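Local coordinates for protein fatty Acyl-Adenylate Ligase (Escherichia coli, PDB 3PBK) that belongs to the ANL superfamily of AMP-binding enzymes and is modelled here with bound 5'-O-[(S)-(dodecanoyloxy)(hydroxy)phosphoryl]adenosine, at residues T21-L26 with L169-P174; L65-L70 with A161-D166; V76-E81 with L98-L103. All coordinates share one frame; numbering follows the deposited sequence.

Overall arrangement
The three contacts lie on one side of the chain's centre, their centres about 17 to 19 Å apart. Contacts 1 and 2 share the long connector between helix 156-160 and strand 177-181: its residues 161-166 run past the end of helix 51-67, and further on its residues 169-174 reach the start of helix 22-29. Contact 3 pairs two neighbouring strands of the four-stranded parallel sheet. In sequence the contacts are enclosed in one another, contact 3 within the span of contact 2 and both within that of contact 1. Leu98 of contact 3 packs on Leu65 and Leu70 of contact 2, and Leu66 touches Leu169, so helix 51-67 bridges the buried sheet and the surface connector.

Contact 1 of 3, residues T21-L26 with L169-P174; sequences TLVDAL and LQRPVP
Asp24 and Arg171 form a salt bridge that ties the first turn of helix 22-29 to the connector leading into strand 177-181, within the AMP-binding fold of the ANL superfamily. Arg171 NH1 gives its hydrogen to Asp24 OD1 over 2.7 Å, on the syn side but tilted out of the carboxylate plane. The bond is bent, 138° at the hydrogen, and the carboxylate and guanidinium planes stand 58° apart. A bend at chi2 of Arg171 brings the guanidinium to the helix. Asp27, about one turn further along, is a second acidic partner through NH2, although the position of NH2 is less certain.

A weaker polar link lies nearer the helix start, where Thr21 OG1 makes a long, weak hydrogen bond of 3.4 Å to Pro172 O. Thr21 occupies the N-cap position, but its side chain does no capping.

Packing fills in between these polar links. Thr21 CG2 touches Pro172 CB at 4.0 Å, and His197 of helix 197-211 also lies against both residues. Val23 splits its branches: CG1, anti to the backbone N (chi1 163°), comes obliquely to the guanidinium, 3.6 Å from Arg171 NE, while CG2 rests 3.7 Å from Pro172 CG.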
loop_
_atom_site.group_PDB
_atom_site.type_symbol
_atom_site.label_atom_id
_atom_site.label_comp_id
_atom_site.label_asym_id
_atom_site.label_seq_id
_atom_site.Cartn_x
_atom_site.Cartn_y
_atom_site.Cartn_z
ATOM N N THR A 21 18.848 8.887 11.218
ATOM C CA THR A 21 17.588 9.446 11.669
ATOM C C THR A 21 16.960 10.258 10.565
ATOM O O THR A 21 17.674 10.887 9.796
ATOM C CB THR A 21 17.843 10.373 12.855
ATOM O OG1 THR A 21 17.770 9.618 14.073
ATOM C CG2 THR A 21 16.839 11.508 12.887
ATOM N N LEU A 22 15.631 10.252 10.483
ATOM C CA LEU A 22 14.915 10.997 9.433
ATOM C C LEU A 22 15.256 12.479 9.444
ATOM O O LEU A 22 15.290 13.128 8.404
ATOM C CB LEU A 22 13.397 10.821 9.565
ATOM C CG LEU A 22 12.766 9.586 8.920
ATOM C CD1 LEU A 22 11.389 9.323 9.498
ATOM C CD2 LEU A 22 12.695 9.753 7.430
ATOM N N VAL A 23 15.498 13.013 10.632
ATOM C CA VAL A 23 15.896 14.401 10.765
ATOM C C VAL A 23 17.292 14.602 10.169
ATOM O O VAL A 23 17.523 15.548 9.414
ATOM C CB VAL A 23 15.841 14.861 12.226
ATOM C CG1 VAL A 23 16.639 16.151 12.410
ATOM C CG2 VAL A 23 14.390 15.032 12.658
ATOM N N ASP A 24 18.220 13.706 10.487
ATOM C CA ASP A 24 19.493 13.700 9.785
ATOM C C ASP A 24 19.252 13.687 8.285
ATOM O O ASP A 24 19.762 14.524 7.556
ATOM C CB ASP A 24 20.313 12.480 10.177
ATOM C CG ASP A 24 20.837 12.568 11.589
ATOM O OD1 ASP A 24 21.262 13.674 11.987
ATOM O OD2 ASP A 24 20.828 11.536 12.301
ATOM N N ALA A 25 18.467 12.729 7.823
ATOM C CA ALA A 25 18.177 12.625 6.406
ATOM C C ALA A 25 17.759 13.980 5.820
ATOM O O ALA A 25 18.372 14.467 4.871
ATOM C CB ALA A 25 17.110 11.565 6.157
ATOM N N LEU A 26 16.731 14.597 6.389
ATOM C CA LEU A 26 16.217 15.841 5.842
ATOM C C LEU A 26 17.217 16.986 5.971
ATOM O O LEU A 26 17.253 17.885 5.131
ATOM C CB LEU A 26 14.896 16.218 6.514
ATOM C CG LEU A 26 14.366 17.625 6.224
ATOM C CD1 LEU A 26 14.265 17.848 4.733
ATOM C CD2 LEU A 26 13.028 17.833 6.884
ATOM N N LEU A 169 15.819 22.510 20.443
ATOM C CA LEU A 169 15.382 21.267 19.809
ATOM C C LEU A 169 16.391 20.132 19.969
ATOM O O LEU A 169 17.521 20.205 19.485
ATOM C CB LEU A 169 15.050 21.490 18.327
ATOM C CG LEU A 169 13.571 21.546 17.926
ATOM C CD1 LEU A 169 12.793 22.466 18.838
ATOM C CD2 LEU A 169 13.419 21.982 16.479
ATOM N N GLN A 170 15.949 19.084 20.656
ATOM C CA GLN A 170 16.736 17.877 20.900
ATOM C C GLN A 170 16.771 16.958 19.662
ATOM O O GLN A 170 15.737 16.654 19.049
ATOM C CB GLN A 170 16.154 17.151 22.120
ATOM C CG GLN A 170 14.605 17.246 22.199
ATOM C CD GLN A 170 14.090 17.881 23.504
ATOM O OE1 GLN A 170 13.257 18.802 23.486
ATOM N NE2 GLN A 170 14.596 17.395 24.640
ATOM N N ARG A 171 17.972 16.532 19.290
ATOM C CA ARG A 171 18.167 15.693 18.115
ATOM C C ARG A 171 17.674 14.267 18.387
ATOM O O ARG A 171 17.975 13.689 19.428
ATOM C CB ARG A 171 19.653 15.681 17.761
ATOM C CG ARG A 171 19.952 15.773 16.293
ATOM C CD ARG A 171 19.681 17.176 15.738
ATOM N NE ARG A 171 19.565 17.184 14.277
ATOM C CZ ARG A 171 20.248 16.378 13.464
ATOM N NH1 ARG A 171 21.135 15.505 13.951
ATOM N NH2 ARG A 171 20.057 16.452 12.153
ATOM N N PRO A 172 16.898 13.693 17.458
ATOM C CA PRO A 172 16.357 12.347 17.682
ATOM C C PRO A 172 17.438 11.273 17.544
ATOM O O PRO A 172 18.410 11.490 16.806
ATOM C CB PRO A 172 15.321 12.192 16.563
ATOM C CG PRO A 172 15.112 13.566 16.009
ATOM C CD PRO A 172 16.398 14.288 16.210
ATOM N N VAL A 173 17.276 10.147 18.244
ATOM C CA VAL A 173 18.204 9.012 18.104
ATOM C C VAL A 173 17.528 7.811 17.422
ATOM O O VAL A 173 16.296 7.683 17.445
ATOM C CB VAL A 173 18.822 8.548 19.459
ATOM C CG1 VAL A 173 18.472 9.510 20.584
ATOM C CG2 VAL A 173 18.377 7.120 19.801
ATOM N N PRO A 174 18.341 6.929 16.815
ATOM C CA PRO A 174 17.869 5.790 16.026
ATOM C C PRO A 174 16.710 5.001 16.630
ATOM O O PRO A 174 15.805 4.636 15.895
ATOM C CB PRO A 174 19.111 4.916 15.926
ATOM C CG PRO A 174 20.206 5.895 15.869
ATOM C CD PRO A 174 19.809 7.020 16.783
#

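Contact 2 of 3, residues L65-L70 with A161-D166; sequences LLSLNL and ALPEAD
Leu66 begins the contact by meeting Ala165 with the base of its side chain: its CB lies 3.9 Å from Ala165 CB. The isobutyl end goes elsewhere. With CG anti to the carbonyl carbon and beside the backbone N (chi1 -71°), it reaches Ala96 and, further along the connector, Leu169.

Ser67 comes next and sits at the middle of the interface, its CA 4.1 Å from that of Ala165. The methyl of Ala165 points at the backbone of this last helical turn and packs beside the serine, CB to CB 3.5 Å. Ser67 OG lies between its backbone N and carbonyl carbon (chi1 85°), a rotation that turns it back along the helix to a hydrogen bond with Arg64 O. The hydroxyl is therefore satisfied within its own helix, and across the contact it merely lies beside the Pro163 ring, OG to Pro163 CD 3.8 Å. No hydrogen bond joins the two segments themselves; the nearby backbone link is between Ala165 and Lys63, a turn earlier in the helix.

Leu68 carries the other apolar patch. Its CD1 touches Leu162 CD2 at 3.5 Å, the two side chains crossing at about a right angle, and CG stands 3.9 Å from the same Leu162 methyl. Both leucines also lean on Leu154 of strand 152-155, one of the two outermost strands, which sets them against the edge of the parallel sheet.

Beyond Leu68 the chain leaves for strand 75-79. The arrangement is plain surface packing: an extended connector laid across the C-terminal end of helix 51-67, on the outside of an alpha/beta layered domain.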
loop_
_atom_site.group_PDB
_atom_site.type_symbol
_atom_site.label_atom_id
_atom_site.label_comp_id
_atom_site.label_asym_id
_atom_site.label_seq_id
_atom_site.Cartn_x
_atom_site.Cartn_y
_atom_site.Cartn_z
ATOM N N LEU A 65 4.560 23.027 18.085
ATOM C CA LEU A 65 4.019 21.817 18.691
ATOM C C LEU A 65 4.395 21.652 20.155
ATOM O O LEU A 65 3.589 21.192 20.955
ATOM C CB LEU A 65 4.468 20.587 17.910
ATOM C CG LEU A 65 3.566 20.238 16.736
ATOM C CD1 LEU A 65 3.981 18.922 16.116
ATOM C CD2 LEU A 65 2.139 20.187 17.224
ATOM N N LEU A 66 5.620 22.018 20.504
ATOM C CA LEU A 66 6.092 21.857 21.875
ATOM C C LEU A 66 5.482 22.875 22.844
ATOM O O LEU A 66 5.368 22.609 24.048
ATOM C CB LEU A 66 7.615 21.916 21.920
ATOM C CG LEU A 66 8.283 20.686 21.313
ATOM C CD1 LEU A 66 9.762 20.941 21.068
ATOM C CD2 LEU A 66 8.064 19.463 22.204
ATOM N N SER A 67 5.079 24.029 22.318
ATOM C CA SER A 67 4.469 25.053 23.149
ATOM C C SER A 67 3.180 24.507 23.733
ATOM O O SER A 67 2.626 25.064 24.673
ATOM C CB SER A 67 4.187 26.314 22.339
ATOM O OG SER A 67 2.945 26.216 21.669
ATOM N N LEU A 68 2.708 23.406 23.167
ATOM C CA LEU A 68 1.503 22.761 23.650
ATOM C C LEU A 68 1.820 21.795 24.783
ATOM O O LEU A 68 1.021 20.908 25.085
ATOM C CB LEU A 68 0.805 22.014 22.517
ATOM C CG LEU A 68 -0.004 22.856 21.531
ATOM C CD1 LEU A 68 -0.180 22.126 20.212
ATOM C CD2 LEU A 68 -1.352 23.193 22.122
ATOM N N ASN A 69 2.984 21.961 25.403
ATOM C CA ASN A 69 3.384 21.093 26.513
ATOM C C ASN A 69 3.278 19.589 26.233
ATOM O O ASN A 69 2.923 18.800 27.120
ATOM C CB ASN A 69 2.602 21.443 27.782
ATOM C CG ASN A 69 3.423 22.271 28.756
ATOM O OD1 ASN A 69 2.891 23.146 29.447
ATOM N ND2 ASN A 69 4.729 21.998 28.815
ATOM N N LEU A 70 3.592 19.208 24.997
ATOM C CA LEU A 70 3.594 17.815 24.585
ATOM C C LEU A 70 4.965 17.257 24.868
ATOM O O LEU A 70 5.977 17.913 24.606
ATOM C CB LEU A 70 3.321 17.706 23.094
ATOM C CG LEU A 70 2.027 18.304 22.557
ATOM C CD1 LEU A 70 2.151 18.522 21.068
ATOM C CD2 LEU A 70 0.861 17.391 22.871
ATOM N N ALA A 161 -0.351 28.935 13.533
ATOM C CA ALA A 161 -0.592 30.157 14.291
ATOM C C ALA A 161 -0.053 30.096 15.725
ATOM O O ALA A 161 -0.054 31.096 16.439
ATOM C CB ALA A 161 -2.086 30.489 14.285
ATOM N N LEU A 162 0.416 28.924 16.136
ATOM C CA LEU A 162 0.964 28.749 17.480
ATOM C C LEU A 162 2.284 29.491 17.690
ATOM O O LEU A 162 2.924 29.937 16.731
ATOM C CB LEU A 162 1.139 27.260 17.803
ATOM C CG LEU A 162 0.052 26.608 18.661
ATOM C CD1 LEU A 162 -1.306 27.258 18.438
ATOM C CD2 LEU A 162 -0.009 25.110 18.401
ATOM N N PRO A 163 2.682 29.640 18.959
ATOM C CA PRO A 163 3.948 30.270 19.348
ATOM C C PRO A 163 5.114 29.275 19.424
ATOM O O PRO A 163 4.957 28.165 19.938
ATOM C CB PRO A 163 3.649 30.816 20.756
ATOM C CG PRO A 163 2.161 30.595 20.981
ATOM C CD PRO A 163 1.794 29.449 20.114
ATOM N N GLU A 164 6.271 29.677 18.908
ATOM C CA GLU A 164 7.495 28.924 19.114
ATOM C C GLU A 164 7.700 28.702 20.609
ATOM O O GLU A 164 8.046 29.651 21.314
ATOM C CB GLU A 164 8.691 29.747 18.629
ATOM C CG GLU A 164 8.566 30.348 17.248
ATOM C CD GLU A 164 9.079 29.408 16.195
ATOM O OE1 GLU A 164 8.837 28.197 16.367
ATOM O OE2 GLU A 164 9.722 29.865 15.218
ATOM N N ALA A 165 7.506 27.479 21.106
ATOM C CA ALA A 165 7.943 27.160 22.473
ATOM C C ALA A 165 9.449 27.426 22.580
ATOM O O ALA A 165 10.242 26.789 21.886
ATOM C CB ALA A 165 7.635 25.717 22.825
ATOM N N ASP A 166 9.845 28.365 23.434
ATOM C CA ASP A 166 11.237 28.814 23.440
ATOM C C ASP A 166 12.184 27.771 24.036
ATOM O O ASP A 166 12.543 27.836 25.212
ATOM C CB ASP A 166 11.383 30.162 24.153
ATOM C CG ASP A 166 12.698 30.853 23.824
ATOM O OD1 ASP A 166 12.682 31.825 23.037
ATOM O OD2 ASP A 166 13.748 30.409 24.337
#

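Contact 3 of 3, residues V76-E81 with L98-L103; sequences VALIAE and LVAVPL
Strands 76-79 and 99-103 run parallel in register, Val76 beside Ala100 through Ile79 beside Leu103, with their short axes 4.6 Å apart and turned 32° against each other. Five backbone hydrogen bonds join them, from Val76 N to Val99 O (2.9 Å) at one end to Ala80 N to Leu103 O (2.9 Å) at the other. Between these, Val76 O receives Val101 N, Val101 O receives Leu78 N, and Leu78 O receives Leu103 N. Pro102 falls where the strand gives no N-H to this partner, so its ring costs the pairing nothing.

On the face of Ala77, Ile79, Val101 and Leu103, Leu103 CD1 lies over the methyl of Ala77 (CD1 to CB 3.8 Å), and helix 112-126 covers Leu103 with Leu119 and Leu122. On the other face, with Val76, Leu78, Ala100 and Pro102, Phe86 of helix 84-95 packs on Leu78, Phe90 on Ala100 and Cys93 on Val76. Val76 CG2, beside the backbone N, meets Leu98 CD1 at 3.6 Å. Further along, Ala80 CB reaches Pro102 CB at 4.1 Å, in an inverse gamma turn centred on Ala80.

Strand 75-79 also pairs with 130-133, while 99-103 is one of this sheet's two outermost strands, with Ala100 backbone-bonded to Leu180 beyond it. With helix 84-95 they form a beta-alpha-beta unit of a four-stranded parallel sheet with helices on both faces.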
loop_
_atom_site.group_PDB
_atom_site.type_symbol
_atom_site.label_atom_id
_atom_site.label_comp_id
_atom_site.label_asym_id
_atom_site.label_seq_id
_atom_site.Cartn_x
_atom_site.Cartn_y
_atom_site.Cartn_z
ATOM N N VAL A 76 0.932 12.467 17.665
ATOM C CA VAL A 76 0.176 13.504 16.982
ATOM C C VAL A 76 -0.449 12.942 15.713
ATOM O O VAL A 76 0.257 12.661 14.753
ATOM C CB VAL A 76 1.065 14.699 16.597
ATOM C CG1 VAL A 76 0.235 15.766 15.908
ATOM C CG2 VAL A 76 1.761 15.264 17.819
ATOM N N ALA A 77 -1.771 12.782 15.717
ATOM C CA ALA A 77 -2.512 12.354 14.531
ATOM C C ALA A 77 -2.529 13.416 13.437
ATOM O O ALA A 77 -2.871 14.570 13.677
ATOM C CB ALA A 77 -3.924 11.989 14.903
ATOM N N LEU A 78 -2.159 13.013 12.230
ATOM C CA LEU A 78 -2.217 13.893 11.078
ATOM C C LEU A 78 -3.262 13.372 10.112
ATOM O O LEU A 78 -3.336 12.165 9.867
ATOM C CB LEU A 78 -0.860 13.944 10.391
ATOM C CG LEU A 78 0.249 14.359 11.346
ATOM C CD1 LEU A 78 1.554 14.402 10.618
ATOM C CD2 LEU A 78 -0.053 15.708 11.952
ATOM N N ILE A 79 -4.083 14.281 9.589
ATOM C CA ILE A 79 -4.988 13.955 8.486
ATOM C C ILE A 79 -4.204 14.009 7.182
ATOM O O ILE A 79 -3.899 15.090 6.659
ATOM C CB ILE A 79 -6.204 14.892 8.429
ATOM C CG1 ILE A 79 -7.161 14.572 9.577
ATOM C CG2 ILE A 79 -6.936 14.726 7.108
ATOM C CD1 ILE A 79 -7.853 13.219 9.438
ATOM N N ALA A 80 -3.874 12.828 6.673
ATOM C CA ALA A 80 -2.861 12.703 5.641
ATOM C C ALA A 80 -3.356 13.040 4.239
ATOM O O ALA A 80 -3.596 12.155 3.421
ATOM C CB ALA A 80 -2.246 11.317 5.674
ATOM N N GLU A 81 -3.501 14.326 3.958
ATOM C CA GLU A 81 -3.761 14.765 2.595
ATOM C C GLU A 81 -2.445 14.862 1.831
ATOM O O GLU A 81 -1.367 14.957 2.431
ATOM C CB GLU A 81 -4.469 16.125 2.588
ATOM C CG GLU A 81 -5.951 16.077 2.938
ATOM C CD GLU A 81 -6.515 17.454 3.172
ATOM O OE1 GLU A 81 -5.750 18.319 3.657
ATOM O OE2 GLU A 81 -7.710 17.672 2.869
ATOM N N LEU A 98 8.085 14.019 18.484
ATOM C CA LEU A 98 6.735 13.476 18.652
ATOM C C LEU A 98 6.477 12.351 17.675
ATOM O O LEU A 98 7.070 12.298 16.600
ATOM C CB LEU A 98 5.692 14.569 18.448
ATOM C CG LEU A 98 5.815 15.790 19.354
ATOM C CD1 LEU A 98 4.759 16.796 18.964
ATOM C CD2 LEU A 98 5.674 15.395 20.813
ATOM N N VAL A 99 5.578 11.453 18.043
ATOM C CA VAL A 99 5.274 10.319 17.184
ATOM C C VAL A 99 4.132 10.614 16.192
ATOM O O VAL A 99 2.971 10.728 16.581
ATOM C CB VAL A 99 4.978 9.062 18.022
ATOM C CG1 VAL A 99 4.436 7.940 17.140
ATOM C CG2 VAL A 99 6.229 8.619 18.757
ATOM N N ALA A 100 4.479 10.742 14.913
ATOM C CA ALA A 100 3.500 11.007 13.857
ATOM C C ALA A 100 2.602 9.798 13.573
ATOM O O ALA A 100 3.068 8.664 13.529
ATOM C CB ALA A 100 4.201 11.464 12.582
ATOM N N VAL A 101 1.308 10.046 13.388
ATOM C CA VAL A 101 0.340 8.981 13.140
ATOM C C VAL A 101 -0.553 9.406 11.977
ATOM O O VAL A 101 -1.559 10.073 12.193
ATOM C CB VAL A 101 -0.548 8.699 14.389
ATOM C CG1 VAL A 101 -1.412 7.492 14.169
ATOM C CG2 VAL A 101 0.293 8.485 15.630
ATOM N N PRO A 102 -0.176 9.052 10.730
ATOM C CA PRO A 102 -0.973 9.464 9.565
ATOM C C PRO A 102 -2.293 8.710 9.457
ATOM O O PRO A 102 -2.308 7.473 9.496
ATOM C CB PRO A 102 -0.068 9.118 8.384
ATOM C CG PRO A 102 1.314 9.034 8.973
ATOM C CD PRO A 102 1.117 8.474 10.333
ATOM N N LEU A 103 -3.384 9.462 9.327
ATOM C CA LEU A 103 -4.730 8.905 9.222
ATOM C C LEU A 103 -5.339 9.233 7.866
ATOM O O LEU A 103 -5.040 10.280 7.288
ATOM C CB LEU A 103 -5.614 9.490 10.319
ATOM C CG LEU A 103 -5.132 9.261 11.750
ATOM C CD1 LEU A 103 -6.116 9.808 12.759
ATOM C CD2 LEU A 103 -4.923 7.777 11.973
#